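Local coordinates for Serine/threonine-protein acetyltransferase HopZ1a (Pseudomonas syringae pv. syringae, PDB 5KLP) that acetylates serine, threonine and lysine residues of proteins, host tubulin among them, an activity that depends on inositol hexakisphosphate and weakens plant immunity, at residues 177-182 with 227-232. The protein carries 10 engineered substitutions. Numbering follows the deposited sequence.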
# COMPACT_ATOMS: atom_id res chain seq x y z
N ILE A 177 7.47 -6.35 -8.18
CA ILE A 177 6.15 -6.27 -7.59
C ILE A 177 6.18 -7.07 -6.31
O ILE A 177 6.41 -8.28 -6.32
CB ILE A 177 5.06 -6.80 -8.53
CG1 ILE A 177 5.07 -6.01 -9.84
CG2 ILE A 177 3.71 -6.68 -7.85
CD1 ILE A 177 4.07 -6.50 -10.87
N ILE A 178 5.96 -6.38 -5.20
CA ILE A 178 5.99 -7.02 -3.90
C ILE A 178 4.58 -7.22 -3.38
O ILE A 178 3.81 -6.27 -3.17
CB ILE A 178 6.82 -6.20 -2.91
CG1 ILE A 178 8.27 -6.13 -3.41
CG2 ILE A 178 6.76 -6.82 -1.51
CD1 ILE A 178 9.15 -5.21 -2.61
N GLU A 179 4.22 -8.49 -3.21
CA GLU A 179 2.87 -8.85 -2.81
C GLU A 179 2.81 -9.01 -1.30
O GLU A 179 3.45 -9.90 -0.76
CB GLU A 179 2.46 -10.15 -3.51
CG GLU A 179 1.16 -10.76 -3.01
CD GLU A 179 0.85 -12.10 -3.67
OE1 GLU A 179 0.48 -12.08 -4.86
OE2 GLU A 179 1.01 -13.16 -3.00
N THR A 180 2.05 -8.17 -0.60
CA THR A 180 2.06 -8.29 0.87
C THR A 180 0.92 -9.16 1.42
O THR A 180 1.10 -9.81 2.44
CB THR A 180 2.00 -6.91 1.56
OG1 THR A 180 0.68 -6.36 1.43
CG2 THR A 180 3.01 -5.93 0.96
N GLN A 181 -0.21 -9.22 0.72
CA GLN A 181 -1.43 -9.90 1.20
C GLN A 181 -1.95 -9.34 2.52
O GLN A 181 -2.62 -10.05 3.29
CB GLN A 181 -1.20 -11.43 1.37
CG GLN A 181 -0.62 -12.11 0.12
CD GLN A 181 -0.49 -13.62 0.26
OE1 GLN A 181 -1.02 -14.23 1.21
NE2 GLN A 181 0.23 -14.25 -0.68
N ALA A 182 -1.64 -8.08 2.81
CA ALA A 182 -2.13 -7.49 4.05
C ALA A 182 -3.64 -7.21 3.96
O ALA A 182 -4.36 -7.35 4.94
CB ALA A 182 -1.34 -6.21 4.39
N ALA A 227 8.08 -17.78 -4.98
CA ALA A 227 7.27 -19.00 -4.94
C ALA A 227 6.19 -18.94 -3.85
O ALA A 227 5.22 -19.70 -3.90
CB ALA A 227 8.19 -20.23 -4.72
N ARG A 228 6.36 -18.05 -2.88
CA ARG A 228 5.41 -17.92 -1.78
C ARG A 228 4.23 -16.98 -2.12
O ARG A 228 3.29 -16.85 -1.35
CB ARG A 228 6.13 -17.39 -0.52
CG ARG A 228 7.15 -18.36 0.06
CD ARG A 228 8.08 -17.65 1.06
NE ARG A 228 9.19 -18.50 1.45
CZ ARG A 228 10.42 -18.07 1.74
NH1 ARG A 228 10.71 -16.78 1.69
NH2 ARG A 228 11.36 -18.95 2.08
N THR A 229 4.30 -16.34 -3.27
CA THR A 229 3.27 -15.40 -3.71
C THR A 229 2.27 -16.12 -4.59
O THR A 229 2.53 -17.22 -5.09
CB THR A 229 3.86 -14.21 -4.49
OG1 THR A 229 4.43 -14.69 -5.72
CG2 THR A 229 4.95 -13.50 -3.68
N THR A 230 1.12 -15.49 -4.80
CA THR A 230 0.11 -16.04 -5.69
C THR A 230 0.66 -16.18 -7.10
O THR A 230 0.29 -17.10 -7.82
CB THR A 230 -1.16 -15.16 -5.73
OG1 THR A 230 -0.82 -13.86 -6.23
CG2 THR A 230 -1.76 -15.04 -4.32
N LEU A 231 1.55 -15.27 -7.48
CA LEU A 231 2.22 -15.36 -8.77
C LEU A 231 3.09 -16.62 -8.83
O LEU A 231 3.07 -17.37 -9.81
CB LEU A 231 3.07 -14.10 -9.03
CG LEU A 231 3.92 -14.20 -10.30
CD1 LEU A 231 3.05 -14.27 -11.54
CD2 LEU A 231 4.89 -13.03 -10.39
N GLY A 232 3.85 -16.84 -7.76
CA GLY A 232 4.72 -18.00 -7.68
C GLY A 232 3.96 -19.30 -7.76
O GLY A 232 4.41 -20.25 -8.41
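The first turn of helix 230-238 is tied to the C-terminal end of strand 175-179, an inner strand of the six-stranded mixed sheet of this YopJ-family acetyltransferase, and the tie illustrates how one buried carboxylate can receive a helix N-terminus. Glu179 runs out extended toward the helix, its CG anti to the backbone N (chi1 171°), and meets the side chain of Thr230 roughly at right angles. The hydroxyl OG1 of Thr230 donates to OE1 of Glu179 at 2.6 Å, on the syn side of that oxygen. Thr230 N gives a bond of 2.9 Å to the syn lone pair of Glu179 OE2, close to straight at 161°. Thr230 thus engages both carboxylate oxygens, one through its hydroxyl and one through its backbone N-H, and the start of the helix probably favours the negative charge. Ile147 N also donates to OE1, while Val148 N hydrogen-bonds Thr230 OG1, which joins the chain just beyond the active-site residue Glu143 to the same cluster. Thr229 packs against the carboxylate, its CA 3.3 Å from Glu179 OE2. This threonine is the N-cap: its OG1, also bonded to Arg226 O, accepts from Gly232 N at 3.0 Å. Gln181, beyond the strand end, adds a second donor to Glu179 OE2, its NE2 meeting the anti side of that oxygen at 2.7 Å, 31° out of the carboxylate plane.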